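Local coordinates for nitrilotriacetate monooxygenase (Burkholderia pseudomallei, PDB 3SDO), which probably acts as a flavin-dependent monooxygenase of the NtaA/SnaA/DszA family, using FMN to incorporate molecular oxygen into an organic substrate, at residues A[94-99]-A[429-434]; A[108-113]-A[162-167]; A[156-161]-A[216-221]. All coordinates share one frame; numbering follows the deposited sequence.

Interaction 1. Residues A[94-99]-A[429-434]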
ATOM      1  N   GLY A  94     -12.525  10.074  -0.484  1.00 15.21           N
ATOM      2  CA  GLY A  94     -11.390   9.793  -1.361  1.00 14.98           C
ATOM      3  C   GLY A  94     -10.171   9.317  -0.596  1.00 14.92           C
ATOM      4  O   GLY A  94     -10.042   9.524   0.612  1.00 14.31           O
ATOM      5  N   LEU A  95      -9.281   8.643  -1.309  1.00 15.27           N
ATOM      6  CA  LEU A  95      -8.157   7.929  -0.699  1.00 15.14           C
ATOM      7  C   LEU A  95      -6.918   8.287  -1.480  1.00 15.37           C
ATOM      8  O   LEU A  95      -6.629   7.664  -2.511  1.00 15.19           O
ATOM      9  CB  LEU A  95      -8.418   6.426  -0.772  1.00 15.11           C
ATOM     10  CG  LEU A  95      -9.735   5.996  -0.137  1.00 15.61           C
ATOM     11  CD1 LEU A  95     -10.132   4.572  -0.626  1.00 15.80           C
ATOM     12  CD2 LEU A  95      -9.613   6.056   1.392  1.00 13.65           C
ATOM     13  N   VAL A  96      -6.192   9.288  -0.988  1.00 15.46           N
ATOM     14  CA  VAL A  96      -5.092   9.869  -1.718  1.00 16.00           C
ATOM     15  C   VAL A  96      -3.780   9.512  -1.029  1.00 17.24           C
ATOM     16  O   VAL A  96      -3.603   9.759   0.174  1.00 16.92           O
ATOM     17  CB  VAL A  96      -5.249  11.379  -1.800  1.00 15.85           C
ATOM     18  CG1 VAL A  96      -4.055  12.020  -2.545  1.00 16.19           C
ATOM     19  CG2 VAL A  96      -6.589  11.721  -2.475  1.00 13.97           C
ATOM     20  N   GLY A  97      -2.865   8.952  -1.810  1.00 17.43           N
ATOM     21  CA  GLY A  97      -1.598   8.486  -1.304  1.00 18.47           C
ATOM     22  C   GLY A  97      -0.373   8.993  -2.014  1.00 18.44           C
ATOM     23  O   GLY A  97      -0.309   9.057  -3.243  1.00 18.00           O
ATOM     24  N   THR A  98       0.631   9.353  -1.231  1.00 19.47           N
ATOM     25  CA  THR A  98       1.919   9.740  -1.800  1.00 19.50           C
ATOM     26  C   THR A  98       2.718   8.539  -2.323  1.00 19.49           C
ATOM     27  O   THR A  98       2.801   7.504  -1.678  1.00 18.38           O
ATOM     28  CB  THR A  98       2.765  10.518  -0.761  1.00 20.40           C
ATOM     29  OG1 THR A  98       2.168  11.794  -0.534  1.00 23.33           O
ATOM     30  CG2 THR A  98       4.202  10.720  -1.236  1.00 19.74           C
ATOM     31  N   MET A  99       3.327   8.693  -3.495  1.00 20.22           N
ATOM     32  CA  MET A  99       4.326   7.748  -3.959  1.00 20.82           C
ATOM     33  C   MET A  99       5.306   8.461  -4.886  1.00 22.13           C
ATOM     34  O   MET A  99       4.914   9.280  -5.704  1.00 21.38           O
ATOM     35  CB  MET A  99       3.704   6.546  -4.661  1.00 20.74           C
ATOM     36  CG  MET A  99       4.679   5.375  -4.759  1.00 22.96           C
ATOM     37  SD  MET A  99       3.913   3.941  -5.502  1.00 25.37           S
ATOM     38  CE  MET A  99       2.843   3.363  -4.176  1.00 23.17           C
ATOM     39  N   ALA A 429     -20.367   9.221  -6.429  1.00 34.07           N
ATOM     40  CA  ALA A 429     -19.781   7.942  -6.112  1.00 32.52           C
ATOM     41  C   ALA A 429     -18.269   8.061  -6.002  1.00 29.75           C
ATOM     42  O   ALA A 429     -17.673   7.431  -5.125  1.00 32.11           O
ATOM     43  CB  ALA A 429     -20.180   6.905  -7.180  1.00 34.21           C
ATOM     44  N   THR A 430     -17.648   8.925  -6.813  1.00 25.40           N
ATOM     45  CA  THR A 430     -16.193   8.885  -7.017  1.00 21.46           C
ATOM     46  C   THR A 430     -15.488  10.109  -6.435  1.00 20.39           C
ATOM     47  O   THR A 430     -16.127  11.115  -6.132  1.00 18.78           O
ATOM     48  CB  THR A 430     -15.876   8.822  -8.526  1.00 21.30           C
ATOM     49  OG1 THR A 430     -16.297  10.034  -9.145  1.00 17.17           O
ATOM     50  CG2 THR A 430     -16.584   7.607  -9.242  1.00 19.66           C
ATOM     51  N   LEU A 431     -14.164  10.033  -6.330  1.00 18.80           N
ATOM     52  CA  LEU A 431     -13.368  11.191  -5.976  1.00 18.32           C
ATOM     53  C   LEU A 431     -13.525  12.337  -6.997  1.00 17.59           C
ATOM     54  O   LEU A 431     -13.765  13.471  -6.609  1.00 17.17           O
ATOM     55  CB  LEU A 431     -11.891  10.836  -5.794  1.00 17.82           C
ATOM     56  CG  LEU A 431     -11.011  12.004  -5.296  1.00 18.48           C
ATOM     57  CD1 LEU A 431     -11.685  12.740  -4.113  1.00 16.47           C
ATOM     58  CD2 LEU A 431      -9.581  11.475  -4.905  1.00 17.47           C
ATOM     59  N   ARG A 432     -13.431  12.036  -8.288  1.00 18.06           N
ATOM     60  CA  ARG A 432     -13.752  13.038  -9.333  1.00 18.78           C
ATOM     61  C   ARG A 432     -15.127  13.708  -9.086  1.00 19.47           C
ATOM     62  O   ARG A 432     -15.231  14.940  -9.083  1.00 19.81           O
ATOM     63  CB  ARG A 432     -13.656  12.428 -10.732  1.00 18.50           C
ATOM     64  CG  ARG A 432     -12.199  12.115 -11.123  1.00 18.64           C
ATOM     65  CD  ARG A 432     -12.042  11.626 -12.572  1.00 19.43           C
ATOM     66  NE  ARG A 432     -10.688  11.128 -12.723  1.00 18.53           N
ATOM     67  CZ  ARG A 432      -9.632  11.885 -12.981  1.00 20.13           C
ATOM     68  NH1 ARG A 432      -9.770  13.174 -13.213  1.00 20.19           N
ATOM     69  NH2 ARG A 432      -8.424  11.342 -13.007  1.00 20.87           N
ATOM     70  N   ASP A 433     -16.162  12.906  -8.849  1.00 20.37           N
ATOM     71  CA  ASP A 433     -17.500  13.440  -8.539  1.00 21.08           C
ATOM     72  C   ASP A 433     -17.496  14.443  -7.375  1.00 20.30           C
ATOM     73  O   ASP A 433     -18.125  15.519  -7.457  1.00 19.04           O
ATOM     74  CB  ASP A 433     -18.465  12.329  -8.138  1.00 22.05           C
ATOM     75  CG  ASP A 433     -18.860  11.408  -9.272  1.00 25.79           C
ATOM     76  OD1 ASP A 433     -18.742  11.763 -10.479  1.00 29.39           O
ATOM     77  OD2 ASP A 433     -19.334  10.294  -8.921  1.00 28.42           O
ATOM     78  N   HIS A 434     -16.823  14.085  -6.282  1.00 19.93           N
ATOM     79  CA  HIS A 434     -16.755  14.957  -5.105  1.00 20.63           C
ATOM     80  C   HIS A 434     -16.114  16.285  -5.463  1.00 20.01           C
ATOM     81  O   HIS A 434     -16.542  17.335  -4.984  1.00 19.03           O
ATOM     82  CB  HIS A 434     -15.897  14.369  -3.972  1.00 21.18           C
ATOM     83  CG  HIS A 434     -16.387  13.072  -3.432  1.00 27.10           C
ATOM     84  ND1 HIS A 434     -17.696  12.648  -3.566  1.00 31.99           N
ATOM     85  CD2 HIS A 434     -15.738  12.096  -2.743  1.00 30.31           C
ATOM     86  CE1 HIS A 434     -17.820  11.453  -3.012  1.00 33.63           C
ATOM     87  NE2 HIS A 434     -16.653  11.108  -2.487  1.00 31.82           N
TER
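Leu431 holds chi1 at -175°, CG trans to the amide nitrogen, and this carries both methyls from the first turn of helix 431-435 out to the start of strand 94-100. CD1 of Leu431 comes to 4.0 Å from Gly94 CA, directly against the backbone of a residue that has no side chain, while Leu431 CD2 lies 3.9 Å from Val96 CG2. In Val96, chi1 of 178° sets CG1 opposite the backbone N and leaves CG2, opposite the carbonyl carbon, to meet the leucine; the two side chains cross at about a right angle. His434, one turn on, brings its ring edge toward Gly94 N, with CD2 4.4 Å from it; NE2 is hydrogen-bonded to Lys92 O just before the strand. One face of this imidazole lies over Thr430 O. The helix start is fixed by a capping box: Asp433 N donates to Thr430 OG1 (2.9 Å, 163°), and Thr430 N returns a bond to Asp433 OD2 (3.0 Å). The contact thus joins a short C-terminal helix to a strand of the parallel barrel sheet, where strand 94-100 runs between strands 56-59 and 124-129 and Phe56 touches both Val96 and Leu431.

Interaction 2. Residues A[108-113]-A[162-167]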
ATOM      1  N   ASN A 108       4.446  -0.939 -11.530  1.00 17.78           N
ATOM      2  CA  ASN A 108       3.970  -1.252 -10.181  1.00 17.66           C
ATOM      3  C   ASN A 108       3.062  -0.150  -9.623  1.00 17.55           C
ATOM      4  O   ASN A 108       2.067  -0.438  -8.972  1.00 17.53           O
ATOM      5  CB  ASN A 108       5.152  -1.480  -9.206  1.00 17.59           C
ATOM      6  CG  ASN A 108       5.916  -2.762  -9.499  1.00 19.68           C
ATOM      7  OD1 ASN A 108       5.348  -3.715 -10.037  1.00 19.21           O
ATOM      8  ND2 ASN A 108       7.213  -2.790  -9.156  1.00 17.83           N
ATOM      9  N   VAL A 109       3.443   1.109  -9.830  1.00 17.17           N
ATOM     10  CA  VAL A 109       2.613   2.232  -9.412  1.00 16.69           C
ATOM     11  C   VAL A 109       1.248   2.160 -10.067  1.00 16.87           C
ATOM     12  O   VAL A 109       0.209   2.273  -9.404  1.00 16.81           O
ATOM     13  CB  VAL A 109       3.304   3.582  -9.723  1.00 16.91           C
ATOM     14  CG1 VAL A 109       2.341   4.772  -9.442  1.00 14.39           C
ATOM     15  CG2 VAL A 109       4.598   3.702  -8.882  1.00 17.60           C
ATOM     16  N   ALA A 110       1.243   1.956 -11.370  1.00 17.07           N
ATOM     17  CA  ALA A 110      -0.004   1.860 -12.103  1.00 17.40           C
ATOM     18  C   ALA A 110      -0.918   0.753 -11.539  1.00 17.58           C
ATOM     19  O   ALA A 110      -2.123   0.994 -11.307  1.00 18.14           O
ATOM     20  CB  ALA A 110       0.281   1.664 -13.597  1.00 17.53           C
ATOM     21  N   ARG A 111      -0.355  -0.426 -11.289  1.00 17.50           N
ATOM     22  CA  ARG A 111      -1.131  -1.562 -10.777  1.00 17.61           C
ATOM     23  C   ARG A 111      -1.640  -1.321  -9.376  1.00 16.88           C
ATOM     24  O   ARG A 111      -2.794  -1.613  -9.086  1.00 16.48           O
ATOM     25  CB  ARG A 111      -0.300  -2.857 -10.746  1.00 18.37           C
ATOM     26  CG  ARG A 111       0.025  -3.488 -12.097  1.00 18.89           C
ATOM     27  CD  ARG A 111       0.641  -4.860 -11.901  1.00 19.95           C
ATOM     28  NE  ARG A 111      -0.325  -5.831 -11.394  1.00 18.63           N
ATOM     29  CZ  ARG A 111      -0.035  -6.871 -10.616  1.00 19.32           C
ATOM     30  NH1 ARG A 111       1.200  -7.090 -10.185  1.00 17.08           N
ATOM     31  NH2 ARG A 111      -1.007  -7.686 -10.240  1.00 18.62           N
ATOM     32  N   GLN A 112      -0.791  -0.790  -8.503  1.00 17.26           N
ATOM     33  CA  GLN A 112      -1.163  -0.664  -7.108  1.00 17.22           C
ATOM     34  C   GLN A 112      -2.219   0.399  -6.941  1.00 17.02           C
ATOM     35  O   GLN A 112      -3.227   0.149  -6.282  1.00 17.33           O
ATOM     36  CB  GLN A 112       0.057  -0.433  -6.195  1.00 17.52           C
ATOM     37  CG  GLN A 112       0.963  -1.646  -6.119  1.00 18.07           C
ATOM     38  CD  GLN A 112       2.025  -1.542  -5.045  1.00 18.98           C
ATOM     39  OE1 GLN A 112       2.590  -0.480  -4.815  1.00 16.40           O
ATOM     40  NE2 GLN A 112       2.302  -2.657  -4.377  1.00 18.18           N
ATOM     41  N   PHE A 113      -2.040   1.557  -7.579  1.00 17.44           N
ATOM     42  CA  PHE A 113      -3.094   2.581  -7.585  1.00 16.80           C
ATOM     43  C   PHE A 113      -4.382   2.176  -8.343  1.00 16.68           C
ATOM     44  O   PHE A 113      -5.480   2.501  -7.878  1.00 17.06           O
ATOM     45  CB  PHE A 113      -2.575   3.946  -8.077  1.00 16.84           C
ATOM     46  CG  PHE A 113      -1.851   4.718  -7.024  1.00 18.42           C
ATOM     47  CD1 PHE A 113      -2.548   5.334  -5.989  1.00 18.49           C
ATOM     48  CD2 PHE A 113      -0.479   4.812  -7.033  1.00 19.76           C
ATOM     49  CE1 PHE A 113      -1.882   6.049  -5.018  1.00 15.39           C
ATOM     50  CE2 PHE A 113       0.177   5.520  -6.034  1.00 19.96           C
ATOM     51  CZ  PHE A 113      -0.554   6.125  -5.021  1.00 17.60           C
ATOM     52  N   GLN A 162      -0.179   6.823 -16.633  1.00 18.81           N
ATOM     53  CA  GLN A 162      -1.437   7.172 -17.254  1.00 19.54           C
ATOM     54  C   GLN A 162      -1.689   6.409 -18.565  1.00 20.12           C
ATOM     55  O   GLN A 162      -2.811   5.998 -18.827  1.00 20.49           O
ATOM     56  CB  GLN A 162      -1.538   8.695 -17.447  1.00 19.68           C
ATOM     57  CG  GLN A 162      -1.753   9.429 -16.130  1.00 19.70           C
ATOM     58  CD  GLN A 162      -1.904  10.919 -16.321  1.00 21.29           C
ATOM     59  OE1 GLN A 162      -1.261  11.494 -17.184  1.00 19.33           O
ATOM     60  NE2 GLN A 162      -2.753  11.548 -15.520  1.00 16.89           N
ATOM     61  N   GLY A 163      -0.652   6.227 -19.388  1.00 21.03           N
ATOM     62  CA  GLY A 163      -0.738   5.354 -20.544  1.00 20.84           C
ATOM     63  C   GLY A 163      -1.156   3.934 -20.191  1.00 20.80           C
ATOM     64  O   GLY A 163      -2.035   3.343 -20.837  1.00 20.60           O
ATOM     65  N   LEU A 164      -0.537   3.373 -19.161  1.00 20.82           N
ATOM     66  CA  LEU A 164      -0.909   2.014 -18.697  1.00 20.63           C
ATOM     67  C   LEU A 164      -2.347   1.941 -18.220  1.00 20.54           C
ATOM     68  O   LEU A 164      -3.042   0.933 -18.442  1.00 20.97           O
ATOM     69  CB  LEU A 164       0.023   1.536 -17.581  1.00 20.00           C
ATOM     70  CG  LEU A 164       1.457   1.229 -17.997  1.00 19.29           C
ATOM     71  CD1 LEU A 164       2.327   1.082 -16.757  1.00 19.05           C
ATOM     72  CD2 LEU A 164       1.539  -0.037 -18.849  1.00 19.27           C
ATOM     73  N   TRP A 165      -2.802   3.009 -17.578  1.00 20.59           N
ATOM     74  CA  TRP A 165      -4.186   3.072 -17.097  1.00 20.45           C
ATOM     75  C   TRP A 165      -5.208   3.092 -18.232  1.00 21.06           C
ATOM     76  O   TRP A 165      -6.382   2.878 -17.985  1.00 21.91           O
ATOM     77  CB  TRP A 165      -4.422   4.283 -16.180  1.00 19.81           C
ATOM     78  CG  TRP A 165      -3.857   4.131 -14.797  1.00 19.71           C
ATOM     79  CD1 TRP A 165      -3.600   2.949 -14.126  1.00 18.94           C
ATOM     80  CD2 TRP A 165      -3.489   5.192 -13.891  1.00 18.63           C
ATOM     81  NE1 TRP A 165      -3.087   3.227 -12.872  1.00 19.27           N
ATOM     82  CE2 TRP A 165      -3.010   4.587 -12.705  1.00 17.71           C
ATOM     83  CE3 TRP A 165      -3.502   6.587 -13.974  1.00 18.58           C
ATOM     84  CZ2 TRP A 165      -2.567   5.333 -11.616  1.00 19.09           C
ATOM     85  CZ3 TRP A 165      -3.054   7.338 -12.880  1.00 18.62           C
ATOM     86  CH2 TRP A 165      -2.604   6.717 -11.721  1.00 18.78           C
ATOM     87  N   ASP A 166      -4.786   3.374 -19.460  1.00 20.99           N
ATOM     88  CA  ASP A 166      -5.708   3.296 -20.591  1.00 20.78           C
ATOM     89  C   ASP A 166      -5.571   1.991 -21.386  1.00 21.37           C
ATOM     90  O   ASP A 166      -6.064   1.902 -22.507  1.00 22.30           O
ATOM     91  CB  ASP A 166      -5.555   4.545 -21.481  1.00 21.10           C
ATOM     92  CG  ASP A 166      -6.197   5.799 -20.858  1.00 20.43           C
ATOM     93  OD1 ASP A 166      -6.875   5.670 -19.806  1.00 21.83           O
ATOM     94  OD2 ASP A 166      -6.063   6.913 -21.433  1.00 20.97           O
ATOM     95  N   SER A 167      -4.962   0.965 -20.778  1.00 20.53           N
ATOM     96  CA  SER A 167      -4.763  -0.330 -21.444  1.00 20.75           C
ATOM     97  C   SER A 167      -6.082  -0.950 -21.879  1.00 21.03           C
ATOM     98  O   SER A 167      -6.200  -1.446 -23.012  1.00 20.43           O
ATOM     99  CB  SER A 167      -4.044  -1.319 -20.531  1.00 19.98           C
ATOM    100  OG  SER A 167      -2.727  -0.907 -20.239  1.00 20.11           O
TER
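The indole of Trp165 meets helix 106-119 along its edge, with Ala110 O and Phe113 CB both near the ring plane. Trp165 NE1 donates to Ala110 O over 2.9 Å with an N-H...O angle of 165°, and the oxygen lies almost exactly in the indole plane. Seen from the acceptor, the bond is strongly bent: the C=O...N angle is 112°, and the donor is tilted somewhat from the carbonyl plane. The tryptophan therefore approaches the flank of the carbonyl, and a side chain of one helix is anchored on the backbone of the other. Farther along the same edge, Trp165 CZ2 packs at 3.8 Å from Phe113 CB. The phenyl ring of Phe113 leads away from this contact and stacks with Trp126 of strand 124-129.

In the TIM-barrel architecture of the luciferase-like monooxygenases, helices 106-119 and 150-165 belong to the outer layer and strand 124-129 lies between them in sequence. They come together at Ala110, whose small side chain allows a CA separation of 6.6 Å from Trp165. Ala110 CB rests 3.8 Å from Leu164 CD1 and 4.1 Å from Trp165 CD1, caught between leucine and indole. Leu164 CG is anti to its carbonyl carbon (chi1 -69°), which carries CD1 to this methyl.

Close by, Leu164 O accepts twice, from Ser167 N at 3.0 Å and from Ser167 OG at 2.6 Å. Asp166 bridges to Arg208 and Arg443. On helix 106-119, Arg111 forms a salt bridge with Asp61 of the second subunit, a residue predicted to bind FMN there, while Gln112 pairs with Gln112 of that subunit.

Interaction 3. Residues A[156-161]-A[216-221]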
ATOM      1  N   GLU A 156       7.880  11.869 -17.315  1.00 23.36           N
ATOM      2  CA  GLU A 156       7.852  10.639 -18.109  1.00 24.10           C
ATOM      3  C   GLU A 156       7.188   9.481 -17.340  1.00 23.50           C
ATOM      4  O   GLU A 156       6.408   8.721 -17.903  1.00 24.13           O
ATOM      5  CB  GLU A 156       9.260  10.216 -18.553  1.00 25.15           C
ATOM      6  CG  GLU A 156       9.228   9.100 -19.591  1.00 26.90           C
ATOM      7  CD  GLU A 156      10.596   8.611 -20.017  1.00 28.38           C
ATOM      8  OE1 GLU A 156      11.580   9.381 -19.894  1.00 28.22           O
ATOM      9  OE2 GLU A 156      10.678   7.445 -20.461  1.00 26.31           O
ATOM     10  N   HIS A 157       7.531   9.356 -16.071  1.00 22.29           N
ATOM     11  CA  HIS A 157       6.968   8.336 -15.176  1.00 22.30           C
ATOM     12  C   HIS A 157       5.433   8.435 -15.139  1.00 21.62           C
ATOM     13  O   HIS A 157       4.720   7.429 -15.271  1.00 21.14           O
ATOM     14  CB  HIS A 157       7.578   8.545 -13.778  1.00 21.92           C
ATOM     15  CG  HIS A 157       7.209   7.510 -12.763  1.00 21.46           C
ATOM     16  ND1 HIS A 157       5.967   7.464 -12.171  1.00 22.94           N
ATOM     17  CD2 HIS A 157       7.943   6.527 -12.180  1.00 19.55           C
ATOM     18  CE1 HIS A 157       5.946   6.488 -11.275  1.00 22.92           C
ATOM     19  NE2 HIS A 157       7.129   5.894 -11.274  1.00 18.29           N
ATOM     20  N   LEU A 158       4.937   9.653 -14.943  1.00 21.10           N
ATOM     21  CA  LEU A 158       3.506   9.899 -14.925  1.00 21.28           C
ATOM     22  C   LEU A 158       2.855   9.545 -16.259  1.00 21.41           C
ATOM     23  O   LEU A 158       1.780   8.937 -16.288  1.00 20.08           O
ATOM     24  CB  LEU A 158       3.239  11.364 -14.582  1.00 21.44           C
ATOM     25  CG  LEU A 158       1.794  11.794 -14.432  1.00 21.91           C
ATOM     26  CD1 LEU A 158       1.033  10.830 -13.533  1.00 20.47           C
ATOM     27  CD2 LEU A 158       1.722  13.204 -13.853  1.00 21.40           C
ATOM     28  N   ASP A 159       3.519   9.920 -17.354  1.00 22.48           N
ATOM     29  CA  ASP A 159       3.014   9.644 -18.706  1.00 23.66           C
ATOM     30  C   ASP A 159       2.885   8.136 -18.909  1.00 22.78           C
ATOM     31  O   ASP A 159       1.918   7.678 -19.514  1.00 22.21           O
ATOM     32  CB  ASP A 159       3.942  10.187 -19.803  1.00 25.03           C
ATOM     33  CG  ASP A 159       3.866  11.693 -19.958  1.00 30.63           C
ATOM     34  OD1 ASP A 159       2.966  12.311 -19.365  1.00 34.06           O
ATOM     35  OD2 ASP A 159       4.741  12.266 -20.669  1.00 34.04           O
ATOM     36  N   VAL A 160       3.854   7.379 -18.395  1.00 21.32           N
ATOM     37  CA  VAL A 160       3.801   5.918 -18.470  1.00 20.24           C
ATOM     38  C   VAL A 160       2.633   5.362 -17.638  1.00 19.57           C
ATOM     39  O   VAL A 160       1.843   4.555 -18.131  1.00 19.19           O
ATOM     40  CB  VAL A 160       5.134   5.275 -18.028  1.00 20.44           C
ATOM     41  CG1 VAL A 160       5.033   3.722 -17.989  1.00 18.40           C
ATOM     42  CG2 VAL A 160       6.261   5.685 -18.994  1.00 21.33           C
ATOM     43  N   VAL A 161       2.513   5.809 -16.391  1.00 18.93           N
ATOM     44  CA  VAL A 161       1.422   5.341 -15.539  1.00 18.26           C
ATOM     45  C   VAL A 161       0.061   5.590 -16.198  1.00 19.09           C
ATOM     46  O   VAL A 161      -0.736   4.655 -16.350  1.00 19.09           O
ATOM     47  CB  VAL A 161       1.490   5.943 -14.141  1.00 17.87           C
ATOM     48  CG1 VAL A 161       0.226   5.574 -13.295  1.00 16.62           C
ATOM     49  CG2 VAL A 161       2.722   5.425 -13.454  1.00 16.46           C
ATOM     50  N   ILE A 216      -4.778  12.887  -9.963  1.00 16.78           N
ATOM     51  CA  ILE A 216      -3.384  13.259  -9.746  1.00 17.00           C
ATOM     52  C   ILE A 216      -3.299  14.523  -8.897  1.00 17.49           C
ATOM     53  O   ILE A 216      -3.838  15.586  -9.269  1.00 17.56           O
ATOM     54  CB  ILE A 216      -2.626  13.490 -11.076  1.00 17.62           C
ATOM     55  CG1 ILE A 216      -2.710  12.261 -11.973  1.00 17.99           C
ATOM     56  CG2 ILE A 216      -1.145  13.866 -10.823  1.00 16.36           C
ATOM     57  CD1 ILE A 216      -2.309  10.941 -11.326  1.00 17.39           C
ATOM     58  N   PHE A 217      -2.617  14.380  -7.762  1.00 17.44           N
ATOM     59  CA  PHE A 217      -2.268  15.466  -6.866  1.00 17.24           C
ATOM     60  C   PHE A 217      -0.784  15.765  -7.027  1.00 18.77           C
ATOM     61  O   PHE A 217       0.027  14.856  -7.268  1.00 17.72           O
ATOM     62  CB  PHE A 217      -2.549  15.067  -5.411  1.00 17.76           C
ATOM     63  CG  PHE A 217      -4.004  15.094  -5.046  1.00 15.22           C
ATOM     64  CD1 PHE A 217      -4.871  14.160  -5.546  1.00 16.03           C
ATOM     65  CD2 PHE A 217      -4.486  16.049  -4.177  1.00 18.17           C
ATOM     66  CE1 PHE A 217      -6.192  14.185  -5.207  1.00 15.68           C
ATOM     67  CE2 PHE A 217      -5.819  16.113  -3.852  1.00 16.96           C
ATOM     68  CZ  PHE A 217      -6.671  15.192  -4.373  1.00 17.05           C
ATOM     69  N   GLN A 218      -0.426  17.036  -6.911  1.00 18.66           N
ATOM     70  CA  GLN A 218       0.987  17.421  -6.897  1.00 20.46           C
ATOM     71  C   GLN A 218       1.190  18.617  -5.987  1.00 20.57           C
ATOM     72  O   GLN A 218       0.248  19.314  -5.671  1.00 21.06           O
ATOM     73  CB  GLN A 218       1.472  17.753  -8.306  1.00 20.29           C
ATOM     74  CG  GLN A 218       1.494  16.589  -9.257  1.00 21.38           C
ATOM     75  CD  GLN A 218       1.927  16.964 -10.642  1.00 22.73           C
ATOM     76  OE1 GLN A 218       2.605  17.983 -10.846  1.00 22.30           O
ATOM     77  NE2 GLN A 218       1.489  16.164 -11.631  1.00 21.10           N
ATOM     78  N   ALA A 219       2.415  18.842  -5.547  1.00 22.62           N
ATOM     79  CA  ALA A 219       2.711  20.006  -4.694  1.00 24.72           C
ATOM     80  C   ALA A 219       3.959  20.767  -5.102  1.00 26.60           C
ATOM     81  O   ALA A 219       4.601  21.390  -4.269  1.00 28.06           O
ATOM     82  CB  ALA A 219       2.811  19.577  -3.247  1.00 24.77           C
ATOM     83  N   GLY A 220       4.284  20.775  -6.390  1.00 28.26           N
ATOM     84  CA  GLY A 220       5.456  21.524  -6.851  1.00 29.43           C
ATOM     85  C   GLY A 220       5.321  23.010  -6.512  1.00 30.26           C
ATOM     86  O   GLY A 220       4.240  23.579  -6.610  1.00 30.29           O
ATOM     87  N   SER A 221       6.431  23.615  -6.107  1.00 30.56           N
ATOM     88  CA  SER A 221       6.469  24.994  -5.659  1.00 31.09           C
ATOM     89  C   SER A 221       7.531  25.810  -6.393  1.00 31.08           C
ATOM     90  O   SER A 221       7.437  27.033  -6.482  1.00 32.42           O
ATOM     91  CB  SER A 221       6.762  25.013  -4.168  1.00 31.45           C
ATOM     92  OG  SER A 221       7.989  24.363  -3.913  1.00 32.71           O
TER
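Leu158 is the residue of segment 156-161 that reaches strand 215-218, touching Ile216 through one methyl and Gln218 through the other. Just before it in sequence, His157 turns from the strand, its NE2 hydrogen-bonded to Ser104 OG.

Leu158 points its side chain at the strand. Its CG is anti to the backbone N (chi1 -176°), and this torsion carries the isobutyl group across the gap between backbones whose closest CA atoms, those of Leu158 and Ile216, are 9.3 Å apart. Leu158 CD1 lies 4.0 Å from Ile216 CD1, and the leucine and isoleucine side chains run alongside each other in opposing senses. Leu158 CD2 sits 3.7 Å from Gln218 NE2, an apolar methyl against an amide nitrogen that is itself hydrogen-bonded to Ser232 OG at the end of helix 223-232. Gln218, stretched out beyond CG, reaches across to the leucine from the strand side.

Ile216 and Gln218 alternate with Phe217 in the usual manner of a strand: the two outer side chains face the helical layer of the TIM barrel, while Phe217 packs on Phe56 on the other side of the sheet. Helix 150-165 thus covers the outside of strand 215-218, the next strand along the chain in the parallel sheet. Around Leu158 the helix keeps its regular backbone bonding, with Val160 N donating to Glu156 O at 2.9 Å and Val161 N to His157 O at 3.0 Å. On the strand side, the segment continues as a loop to Ser221, predicted to bind FMN.

In the fold
The three contacts lie 13 to 15 Å apart, centre to centre. Interactions 1 and 3 reach the same parallel sheet, through strands 94-100 and 215-218, and meet where Val96 packs on Phe217. Interactions 2 and 3 share helix 150-165, with Trp165 touching Ile216; their segments alternate along the chain. Both are nested inside the long loop closed by interaction 1, which returns the C-terminal region to strand 94-100. Strand 94-100 and helix 106-119 are consecutive, and Met99 packs against Val109 and Phe113. Barrel strands and outer helices are thereby tied together. The predicted FMN residues Thr98, late in strand 94-100, and Ser221, in the loop after strand 215-218, lie in these segments but outside the touching residues.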